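Local coordinates for uncharacterized protein (Gallus gallus, PDB 3WXB) that probably reduces carbonyl compounds with NAD(P)H as a short-chain dehydrogenase/reductase, holding NADPH in a Rossmann fold, at residues L47-R61 / L74-E87. Sequence-based numbering, arbitrary orientation.
With NDP (NADPH dihydro-nicotinamide-adenine-dinucleotide phosphate), chain C.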
ATOM      1  N   LEU A  47     -28.248   6.522  11.319  1.00 36.56           N
ATOM      2  CA  LEU A  47     -29.599   6.294  11.849  1.00 39.62           C
ATOM      3  C   LEU A  47     -30.316   7.605  12.076  1.00 39.24           C
ATOM      4  O   LEU A  47     -31.523   7.660  11.937  1.00 42.76           O
ATOM      5  CB  LEU A  47     -29.554   5.426  13.120  1.00 37.29           C
ATOM      6  CG  LEU A  47     -29.096   3.979  12.879  1.00 33.26           C
ATOM      7  CD1 LEU A  47     -28.705   3.297  14.218  1.00 39.71           C
ATOM      8  CD2 LEU A  47     -30.165   3.192  12.147  1.00 35.27           C
ATOM      9  N   ALA A  48     -29.560   8.636  12.442  1.00 39.96           N
ATOM     10  CA  ALA A  48     -30.065   9.958  12.723  1.00 41.93           C
ATOM     11  C   ALA A  48     -30.220  10.875  11.467  1.00 45.41           C
ATOM     12  O   ALA A  48     -30.381  12.092  11.618  1.00 50.15           O
ATOM     13  CB  ALA A  48     -29.152  10.625  13.735  1.00 38.66           C
ATOM     14  N   LEU A  49     -30.132  10.322  10.246  1.00 44.43           N
ATOM     15  CA  LEU A  49     -30.353  11.130   9.018  1.00 44.50           C
ATOM     16  C   LEU A  49     -31.853  11.516   8.900  1.00 48.54           C
ATOM     17  O   LEU A  49     -32.737  10.700   9.235  1.00 44.61           O
ATOM     18  CB  LEU A  49     -29.948  10.367   7.755  1.00 40.31           C
ATOM     19  CG  LEU A  49     -28.466  10.041   7.495  1.00 40.91           C
ATOM     20  CD1 LEU A  49     -28.265   9.361   6.184  1.00 38.56           C
ATOM     21  CD2 LEU A  49     -27.637  11.291   7.576  1.00 45.06           C
ATOM     22  N   SER A  50     -32.123  12.737   8.413  1.00 50.49           N
ATOM     23  CA  SER A  50     -33.490  13.184   8.133  1.00 50.66           C
ATOM     24  C   SER A  50     -34.271  12.147   7.315  1.00 50.53           C
ATOM     25  O   SER A  50     -35.365  11.762   7.714  1.00 49.98           O
ATOM     26  CB  SER A  50     -33.504  14.567   7.480  1.00 51.02           C
ATOM     27  OG  SER A  50     -32.429  14.733   6.550  1.00 56.88           O
ATOM     28  N   ASN A  51     -33.720  11.652   6.211  1.00 49.01           N
ATOM     29  CA  ASN A  51     -34.303  10.463   5.596  1.00 51.19           C
ATOM     30  C   ASN A  51     -33.467   9.191   5.862  1.00 50.82           C
ATOM     31  O   ASN A  51     -32.553   8.868   5.102  1.00 49.83           O
ATOM     32  CB  ASN A  51     -34.645  10.685   4.117  1.00 53.92           C
ATOM     33  CG  ASN A  51     -35.927  11.505   3.944  1.00 63.15           C
ATOM     34  OD1 ASN A  51     -35.900  12.595   3.389  1.00 67.23           O
ATOM     35  ND2 ASN A  51     -37.053  10.994   4.460  1.00 65.24           N
ATOM     36  N   PRO A  52     -33.780   8.477   6.964  1.00 49.73           N
ATOM     37  CA  PRO A  52     -32.896   7.401   7.394  1.00 45.60           C
ATOM     38  C   PRO A  52     -32.908   6.238   6.427  1.00 43.72           C
ATOM     39  O   PRO A  52     -33.918   6.026   5.715  1.00 41.45           O
ATOM     40  CB  PRO A  52     -33.467   6.983   8.773  1.00 52.25           C
ATOM     41  CG  PRO A  52     -34.616   7.899   9.059  1.00 51.68           C
ATOM     42  CD  PRO A  52     -35.020   8.532   7.766  1.00 51.53           C
ATOM     43  N   PRO A  53     -31.838   5.473   6.391  1.00 39.56           N
ATOM     44  CA  PRO A  53     -31.795   4.332   5.504  1.00 35.67           C
ATOM     45  C   PRO A  53     -32.841   3.348   5.893  1.00 36.51           C
ATOM     46  O   PRO A  53     -33.153   3.290   7.034  1.00 36.40           O
ATOM     47  CB  PRO A  53     -30.404   3.754   5.766  1.00 35.86           C
ATOM     48  CG  PRO A  53     -29.652   4.815   6.276  1.00 32.57           C
ATOM     49  CD  PRO A  53     -30.548   5.685   7.038  1.00 36.76           C
ATOM     50  N   GLU A  54     -33.355   2.592   4.941  1.00 34.29           N
ATOM     51  CA  GLU A  54     -34.183   1.456   5.239  1.00 40.77           C
ATOM     52  C   GLU A  54     -33.428   0.334   5.931  1.00 41.68           C
ATOM     53  O   GLU A  54     -33.982  -0.354   6.730  1.00 37.16           O
ATOM     54  CB  GLU A  54     -34.844   0.898   3.993  1.00 41.29           C
ATOM     55  CG  GLU A  54     -36.307   0.701   4.206  1.00 57.06           C
ATOM     56  CD  GLU A  54     -37.055   0.222   3.013  1.00 61.28           C
ATOM     57  OE1 GLU A  54     -37.032   0.891   1.977  1.00 64.03           O
ATOM     58  OE2 GLU A  54     -37.677  -0.830   3.137  1.00 64.99           O
ATOM     59  N   TRP A  55     -32.162   0.153   5.601  1.00 35.60           N
ATOM     60  CA  TRP A  55     -31.316  -0.822   6.259  1.00 34.62           C
ATOM     61  C   TRP A  55     -29.970  -0.212   6.540  1.00 36.06           C
ATOM     62  O   TRP A  55     -29.345   0.275   5.639  1.00 31.12           O
ATOM     63  CB  TRP A  55     -31.053  -2.024   5.375  1.00 35.03           C
ATOM     64  CG  TRP A  55     -32.184  -2.862   4.890  1.00 42.52           C
ATOM     65  CD1 TRP A  55     -32.746  -3.902   5.524  1.00 45.38           C
ATOM     66  CD2 TRP A  55     -32.821  -2.783   3.618  1.00 42.09           C
ATOM     67  NE1 TRP A  55     -33.711  -4.462   4.747  1.00 46.59           N
ATOM     68  CE2 TRP A  55     -33.782  -3.786   3.571  1.00 44.18           C
ATOM     69  CE3 TRP A  55     -32.691  -1.935   2.527  1.00 39.00           C
ATOM     70  CZ2 TRP A  55     -34.608  -3.981   2.470  1.00 49.55           C
ATOM     71  CZ3 TRP A  55     -33.511  -2.120   1.445  1.00 43.69           C
ATOM     72  CH2 TRP A  55     -34.455  -3.136   1.417  1.00 46.73           C
ATOM     73  N   VAL A  56     -29.536  -0.262   7.785  1.00 31.67           N
ATOM     74  CA  VAL A  56     -28.169  -0.008   8.133  1.00 32.98           C
ATOM     75  C   VAL A  56     -27.635  -1.351   8.610  1.00 36.57           C
ATOM     76  O   VAL A  56     -28.098  -1.894   9.628  1.00 33.23           O
ATOM     77  CB  VAL A  56     -28.038   1.003   9.259  1.00 29.92           C
ATOM     78  CG1 VAL A  56     -26.553   1.159   9.622  1.00 29.15           C
ATOM     79  CG2 VAL A  56     -28.658   2.353   8.841  1.00 33.19           C
ATOM     80  N   PHE A  57     -26.723  -1.922   7.832  1.00 32.57           N
ATOM     81  CA  PHE A  57     -26.001  -3.105   8.248  1.00 31.60           C
ATOM     82  C   PHE A  57     -24.786  -2.683   9.053  1.00 33.55           C
ATOM     83  O   PHE A  57     -23.903  -1.920   8.583  1.00 30.22           O
ATOM     84  CB  PHE A  57     -25.620  -3.928   7.053  1.00 26.58           C
ATOM     85  CG  PHE A  57     -26.805  -4.406   6.269  1.00 30.99           C
ATOM     86  CD1 PHE A  57     -27.478  -5.582   6.638  1.00 31.85           C
ATOM     87  CD2 PHE A  57     -27.299  -3.646   5.186  1.00 31.62           C
ATOM     88  CE1 PHE A  57     -28.627  -6.017   5.893  1.00 33.24           C
ATOM     89  CE2 PHE A  57     -28.433  -4.081   4.451  1.00 36.58           C
ATOM     90  CZ  PHE A  57     -29.094  -5.245   4.811  1.00 35.14           C
ATOM     91  N   ALA A  58     -24.716  -3.159  10.287  1.00 30.31           N
ATOM     92  CA  ALA A  58     -23.553  -2.820  11.091  1.00 29.19           C
ATOM     93  C   ALA A  58     -22.777  -4.132  11.319  1.00 34.95           C
ATOM     94  O   ALA A  58     -23.333  -5.091  11.913  1.00 34.10           O
ATOM     95  CB  ALA A  58     -24.011  -2.221  12.385  1.00 27.68           C
ATOM     96  N   THR A  59     -21.533  -4.230  10.850  1.00 29.48           N
ATOM     97  CA  THR A  59     -20.844  -5.485  11.077  1.00 27.21           C
ATOM     98  C   THR A  59     -20.037  -5.414  12.379  1.00 30.36           C
ATOM     99  O   THR A  59     -19.480  -4.362  12.759  1.00 27.40           O
ATOM    100  CB  THR A  59     -20.011  -6.001   9.877  1.00 28.28           C
ATOM    101  OG1 THR A  59     -18.691  -5.447   9.917  1.00 30.83           O
ATOM    102  CG2 THR A  59     -20.683  -5.607   8.532  1.00 31.22           C
ATOM    103  N   CYS A  60     -19.979  -6.560  13.066  1.00 33.08           N
ATOM    104  CA  CYS A  60     -19.084  -6.697  14.185  1.00 31.27           C
ATOM    105  C   CYS A  60     -18.723  -8.159  14.437  1.00 29.89           C
ATOM    106  O   CYS A  60     -19.159  -9.084  13.748  1.00 28.26           O
ATOM    107  CB  CYS A  60     -19.619  -6.040  15.454  1.00 36.21           C
ATOM    108  SG  CYS A  60     -20.982  -6.965  16.313  1.00 38.94           S
ATOM    109  N   ARG A  61     -17.872  -8.328  15.424  1.00 33.76           N
ATOM    110  CA  ARG A  61     -17.383  -9.602  15.871  1.00 35.30           C
ATOM    111  C   ARG A  61     -17.998  -9.812  17.218  1.00 35.20           C
ATOM    112  O   ARG A  61     -18.228  -8.870  17.949  1.00 37.52           O
ATOM    113  CB  ARG A  61     -15.891  -9.529  16.071  1.00 30.64           C
ATOM    114  CG  ARG A  61     -15.073  -9.556  14.880  1.00 39.08           C
ATOM    115  CD  ARG A  61     -13.882  -8.761  15.178  1.00 42.76           C
ATOM    116  NE  ARG A  61     -12.651  -9.390  14.820  1.00 43.88           N
ATOM    117  CZ  ARG A  61     -11.463  -9.028  15.252  1.00 39.23           C
ATOM    118  NH1 ARG A  61     -11.311  -8.039  16.094  1.00 42.61           N
ATOM    119  NH2 ARG A  61     -10.435  -9.674  14.840  1.00 38.05           N
ATOM    120  N   LEU A  74     -28.550   0.044  20.611  1.00 43.37           N
ATOM    121  CA  LEU A  74     -29.053   0.754  19.444  1.00 43.18           C
ATOM    122  C   LEU A  74     -30.049  -0.056  18.637  1.00 42.28           C
ATOM    123  O   LEU A  74     -31.101   0.473  18.220  1.00 41.33           O
ATOM    124  CB  LEU A  74     -27.901   1.187  18.520  1.00 44.08           C
ATOM    125  CG  LEU A  74     -27.173   2.510  18.749  1.00 49.64           C
ATOM    126  CD1 LEU A  74     -26.114   2.654  17.640  1.00 41.29           C
ATOM    127  CD2 LEU A  74     -28.145   3.750  18.786  1.00 42.13           C
ATOM    128  N   ALA A  75     -29.716  -1.321  18.402  1.00 41.26           N
ATOM    129  CA  ALA A  75     -30.526  -2.188  17.559  1.00 46.06           C
ATOM    130  C   ALA A  75     -31.919  -2.452  18.131  1.00 50.89           C
ATOM    131  O   ALA A  75     -32.903  -2.584  17.367  1.00 51.72           O
ATOM    132  CB  ALA A  75     -29.823  -3.481  17.315  1.00 41.19           C
ATOM    133  N   SER A  76     -31.998  -2.553  19.466  1.00 52.64           N
ATOM    134  CA  SER A  76     -33.295  -2.757  20.150  1.00 53.31           C
ATOM    135  C   SER A  76     -34.239  -1.565  19.899  1.00 53.97           C
ATOM    136  O   SER A  76     -35.462  -1.741  19.838  1.00 54.17           O
ATOM    137  CB  SER A  76     -33.081  -2.999  21.658  1.00 50.36           C
ATOM    138  OG  SER A  76     -32.628  -1.815  22.317  1.00 45.92           O
ATOM    139  N   LYS A  77     -33.657  -0.365  19.754  1.00 53.21           N
ATOM    140  CA  LYS A  77     -34.383   0.869  19.441  1.00 51.68           C
ATOM    141  C   LYS A  77     -34.573   1.236  17.945  1.00 51.83           C
ATOM    142  O   LYS A  77     -35.388   2.106  17.629  1.00 48.97           O
ATOM    143  CB  LYS A  77     -33.706   2.060  20.121  1.00 55.19           C
ATOM    144  CG  LYS A  77     -33.774   2.073  21.632  1.00 59.52           C
ATOM    145  CD  LYS A  77     -33.556   3.502  22.093  1.00 63.04           C
ATOM    146  CE  LYS A  77     -34.183   3.776  23.455  1.00 67.56           C
ATOM    147  NZ  LYS A  77     -33.220   3.492  24.569  1.00 68.84           N
ATOM    148  N   HIS A  78     -33.814   0.630  17.030  1.00 47.02           N
ATOM    149  CA  HIS A  78     -33.960   0.945  15.598  1.00 44.25           C
ATOM    150  C   HIS A  78     -34.185  -0.281  14.741  1.00 43.61           C
ATOM    151  O   HIS A  78     -33.259  -1.082  14.550  1.00 45.57           O
ATOM    152  CB  HIS A  78     -32.766   1.761  15.078  1.00 39.85           C
ATOM    153  CG  HIS A  78     -32.504   2.988  15.877  1.00 38.42           C
ATOM    154  ND1 HIS A  78     -33.047   4.214  15.569  1.00 39.38           N
ATOM    155  CD2 HIS A  78     -31.758   3.175  16.995  1.00 40.36           C
ATOM    156  CE1 HIS A  78     -32.656   5.102  16.470  1.00 41.26           C
ATOM    157  NE2 HIS A  78     -31.873   4.495  17.344  1.00 40.32           N
ATOM    158  N   PRO A  79     -35.425  -0.433  14.210  1.00 44.52           N
ATOM    159  CA  PRO A  79     -35.707  -1.612  13.421  1.00 43.16           C
ATOM    160  C   PRO A  79     -34.934  -1.621  12.101  1.00 42.13           C
ATOM    161  O   PRO A  79     -34.799  -2.665  11.505  1.00 41.29           O
ATOM    162  CB  PRO A  79     -37.230  -1.547  13.181  1.00 48.01           C
ATOM    163  CG  PRO A  79     -37.633  -0.158  13.504  1.00 51.65           C
ATOM    164  CD  PRO A  79     -36.652   0.310  14.557  1.00 46.58           C
ATOM    165  N   ASN A  80     -34.436  -0.455  11.662  1.00 43.45           N
ATOM    166  CA  ASN A  80     -33.636  -0.400  10.415  1.00 43.86           C
ATOM    167  C   ASN A  80     -32.151  -0.857  10.605  1.00 41.22           C
ATOM    168  O   ASN A  80     -31.448  -1.140   9.628  1.00 42.25           O
ATOM    169  CB  ASN A  80     -33.747   0.970   9.745  1.00 36.41           C
ATOM    170  CG  ASN A  80     -33.480   2.116  10.685  1.00 37.14           C
ATOM    171  OD1 ASN A  80     -33.225   3.252  10.228  1.00 42.16           O
ATOM    172  ND2 ASN A  80     -33.533   1.861  12.003  1.00 36.05           N
ATOM    173  N   LEU A  81     -31.720  -0.979  11.854  1.00 35.59           N
ATOM    174  CA  LEU A  81     -30.379  -1.494  12.197  1.00 39.38           C
ATOM    175  C   LEU A  81     -30.276  -3.013  12.227  1.00 39.79           C
ATOM    176  O   LEU A  81     -30.911  -3.659  13.083  1.00 40.68           O
ATOM    177  CB  LEU A  81     -29.931  -0.944  13.562  1.00 38.75           C
ATOM    178  CG  LEU A  81     -28.517  -1.338  14.077  1.00 42.03           C
ATOM    179  CD1 LEU A  81     -27.433  -1.081  12.981  1.00 43.40           C
ATOM    180  CD2 LEU A  81     -28.181  -0.540  15.313  1.00 37.81           C
ATOM    181  N   VAL A  82     -29.475  -3.582  11.313  1.00 37.27           N
ATOM    182  CA  VAL A  82     -29.213  -5.005  11.211  1.00 32.65           C
ATOM    183  C   VAL A  82     -27.749  -5.288  11.616  1.00 37.85           C
ATOM    184  O   VAL A  82     -26.829  -4.822  10.930  1.00 30.51           O
ATOM    185  CB  VAL A  82     -29.424  -5.518   9.791  1.00 30.39           C
ATOM    186  CG1 VAL A  82     -29.159  -7.017   9.687  1.00 31.81           C
ATOM    187  CG2 VAL A  82     -30.857  -5.192   9.269  1.00 34.08           C
ATOM    188  N   ILE A  83     -27.544  -6.079  12.688  1.00 33.15           N
ATOM    189  CA  ILE A  83     -26.198  -6.459  13.147  1.00 36.23           C
ATOM    190  C   ILE A  83     -25.724  -7.726  12.443  1.00 36.57           C
ATOM    191  O   ILE A  83     -26.412  -8.762  12.476  1.00 39.40           O
ATOM    192  CB  ILE A  83     -26.116  -6.561  14.684  1.00 36.06           C
ATOM    193  CG1 ILE A  83     -26.319  -5.186  15.293  1.00 35.28           C
ATOM    194  CG2 ILE A  83     -24.723  -7.094  15.122  1.00 38.37           C
ATOM    195  CD1 ILE A  83     -26.503  -5.151  16.853  1.00 39.71           C
ATOM    196  N   VAL A  84     -24.573  -7.623  11.756  1.00 32.56           N
ATOM    197  CA  VAL A  84     -23.989  -8.699  10.952  1.00 32.78           C
ATOM    198  C   VAL A  84     -22.615  -9.195  11.531  1.00 35.75           C
ATOM    199  O   VAL A  84     -21.637  -8.392  11.653  1.00 32.82           O
ATOM    200  CB  VAL A  84     -23.837  -8.273   9.438  1.00 37.44           C
ATOM    201  CG1 VAL A  84     -23.403  -9.471   8.561  1.00 31.74           C
ATOM    202  CG2 VAL A  84     -25.163  -7.670   8.873  1.00 34.48           C
ATOM    203  N   PRO A  85     -22.540 -10.503  11.953  1.00 35.94           N
ATOM    204  CA  PRO A  85     -21.211 -11.011  12.377  1.00 35.51           C
ATOM    205  C   PRO A  85     -20.239 -11.075  11.223  1.00 30.60           C
ATOM    206  O   PRO A  85     -20.579 -11.555  10.132  1.00 31.35           O
ATOM    207  CB  PRO A  85     -21.483 -12.465  12.941  1.00 36.03           C
ATOM    208  CG  PRO A  85     -22.870 -12.855  12.383  1.00 40.02           C
ATOM    209  CD  PRO A  85     -23.611 -11.535  12.025  1.00 37.52           C
ATOM    210  N   LEU A  86     -19.024 -10.592  11.463  1.00 32.21           N
ATOM    211  CA  LEU A  86     -18.024 -10.573  10.383  1.00 34.58           C
ATOM    212  C   LEU A  86     -16.604 -10.487  10.949  1.00 26.75           C
ATOM    213  O   LEU A  86     -16.301  -9.605  11.738  1.00 28.71           O
ATOM    214  CB  LEU A  86     -18.270  -9.361   9.427  1.00 31.09           C
ATOM    215  CG  LEU A  86     -17.261  -9.099   8.272  1.00 29.94           C
ATOM    216  CD1 LEU A  86     -17.119 -10.258   7.329  1.00 28.07           C
ATOM    217  CD2 LEU A  86     -17.615  -7.775   7.445  1.00 24.81           C
ATOM    218  N   GLU A  87     -15.756 -11.391  10.499  1.00 31.00           N
ATOM    219  CA  GLU A  87     -14.320 -11.336  10.769  1.00 30.02           C
ATOM    220  C   GLU A  87     -13.740 -10.976   9.384  1.00 28.14           C
ATOM    221  O   GLU A  87     -13.729 -11.798   8.442  1.00 28.66           O
ATOM    222  CB  GLU A  87     -13.826 -12.705  11.319  1.00 30.83           C
ATOM    223  CG  GLU A  87     -12.300 -12.932  11.255  1.00 33.02           C
ATOM    224  CD  GLU A  87     -11.514 -11.762  11.798  1.00 33.06           C
ATOM    225  OE1 GLU A  87     -11.652 -11.439  12.986  1.00 30.46           O
ATOM    226  OE2 GLU A  87     -10.738 -11.146  11.006  1.00 31.23           O
TER
HETATM  227  PA  NDP C 300     -10.786   1.423  16.681  1.00 27.66           P
HETATM  228  O1A NDP C 300      -9.529   0.692  17.025  1.00 30.20           O
HETATM  229  O2A NDP C 300     -11.351   2.229  17.686  1.00 26.58           O
HETATM  230  O5B NDP C 300     -11.854   0.493  16.203  1.00 24.98           O
HETATM  231  C5B NDP C 300     -11.471  -0.601  15.323  1.00 24.03           C
HETATM  232  C4B NDP C 300     -12.725  -1.225  14.817  1.00 24.56           C
HETATM  233  O4B NDP C 300     -12.427  -2.188  13.663  1.00 24.59           O
HETATM  234  C3B NDP C 300     -13.433  -2.104  15.876  1.00 27.33           C
HETATM  235  O3B NDP C 300     -14.862  -2.139  15.462  1.00 26.09           O
HETATM  236  C2B NDP C 300     -12.813  -3.486  15.604  1.00 26.20           C
HETATM  237  O2B NDP C 300     -13.597  -4.591  16.102  1.00 27.95           O
HETATM  238  C1B NDP C 300     -12.811  -3.513  14.050  1.00 27.38           C
HETATM  239  N9A NDP C 300     -11.781  -4.568  13.543  1.00 29.91           N
HETATM  240  C8A NDP C 300     -10.433  -4.619  13.676  1.00 23.21           C
HETATM  241  N7A NDP C 300      -9.993  -5.751  13.091  1.00 27.18           N
HETATM  242  C5A NDP C 300     -11.045  -6.463  12.724  1.00 27.67           C
HETATM  243  C6A NDP C 300     -11.159  -7.655  12.112  1.00 29.24           C
HETATM  244  N6A NDP C 300     -10.045  -8.355  11.835  1.00 28.36           N
HETATM  245  N1A NDP C 300     -12.371  -8.127  11.774  1.00 29.26           N
HETATM  246  C2A NDP C 300     -13.498  -7.380  12.010  1.00 21.55           C
HETATM  247  N3A NDP C 300     -13.364  -6.162  12.663  1.00 24.11           N
HETATM  248  C4A NDP C 300     -12.148  -5.718  12.962  1.00 28.43           C
HETATM  249  O3  NDP C 300     -10.348   2.267  15.342  1.00 29.92           O
HETATM  250  PN  NDP C 300     -11.040   3.650  14.875  1.00 25.39           P
HETATM  251  O1N NDP C 300     -10.227   4.743  15.394  1.00 25.65           O
HETATM  252  O2N NDP C 300     -12.500   3.610  15.077  1.00 27.21           O
HETATM  253  O5D NDP C 300     -10.669   3.495  13.293  1.00 28.72           O
HETATM  254  C5D NDP C 300     -11.599   3.105  12.263  1.00 23.30           C
HETATM  255  C4D NDP C 300     -10.937   3.377  10.903  1.00 25.72           C
HETATM  256  O4D NDP C 300     -10.520   4.732  10.852  1.00 26.33           O
HETATM  257  C3D NDP C 300      -9.630   2.536  10.812  1.00 23.40           C
HETATM  258  O3D NDP C 300      -9.592   2.057   9.472  1.00 28.71           O
HETATM  259  C2D NDP C 300      -8.533   3.486  11.066  1.00 25.50           C
HETATM  260  O2D NDP C 300      -7.325   3.094  10.418  1.00 23.47           O
HETATM  261  C1D NDP C 300      -9.090   4.767  10.493  1.00 23.73           C
HETATM  262  N1N NDP C 300      -8.414   5.958  11.069  1.00 27.77           N
HETATM  263  C2N NDP C 300      -8.486   6.292  12.429  1.00 20.51           C
HETATM  264  C3N NDP C 300      -7.831   7.429  12.913  1.00 23.12           C
HETATM  265  C7N NDP C 300      -7.921   7.839  14.256  1.00 28.98           C
HETATM  266  O7N NDP C 300      -7.292   8.833  14.626  1.00 28.86           O
HETATM  267  N7N NDP C 300      -8.810   7.178  15.062  1.00 27.18           N
HETATM  268  C4N NDP C 300      -7.048   8.215  12.042  1.00 23.97           C
HETATM  269  C5N NDP C 300      -6.939   7.907  10.680  1.00 23.35           C
HETATM  270  C6N NDP C 300      -7.590   6.769  10.177  1.00 22.77           C
HETATM  271  P2B NDP C 300     -13.293  -5.214  17.603  1.00 31.05           P
HETATM  272  O1X NDP C 300     -13.836  -6.552  17.327  1.00 29.65           O
HETATM  273  O2X NDP C 300     -14.024  -4.278  18.469  1.00 33.32           O
HETATM  274  O3X NDP C 300     -11.810  -5.182  17.725  1.00 29.09           O
HETATM  275  O   HOH W   1     -16.950  -6.762  11.563  1.00 25.45           O
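Arg61 and Glu87 meet just past the ends of two parallel strands, where the guanidinium turns its NE-NH2 edge to the carboxylate. Arg61 NE and NH2 both donate to Glu87 OE1, at 2.9 and 2.8 Å, in a side-on salt bridge with the two planar groups 59° apart. Glu87, its chain bent at chi2 (48°), presents its other oxygen, OE2, to N6A of the NADPH adenine at 3.0 Å; OE2 is also hydrogen-bonded to Thr89 OG1. Arg61 NH1 meets O1X of the 2'-phosphate at 3.2 Å in a nearly straight bond, while one guanidinium face lies over the adenine at C6A. Were Arg61 replaced by alanine, Glu87 OE1 would probably lose both donors and the 2'-phosphate its bond from NH1. Strands 55-60 and 81-85 belong to a beta-alpha-beta unit of the Rossmann fold, 81-85 at one edge of the chain's parallel sheet. Six backbone hydrogen bonds join the segments: Val56, Ala58 and Cys60 N-H donate to Asn80, Val82 and Val84 carbonyls respectively, and their own carbonyls accept from Val82, Val84 and Leu86 N-H. Trp55, Phe57 and Thr59, in between, bond through their backbones to strand 28-31 and, for Trp55, also Arg27. A water 2.7 Å from Thr59 OG1 donates to Leu86 O, linking the strand ends beside the cofactor.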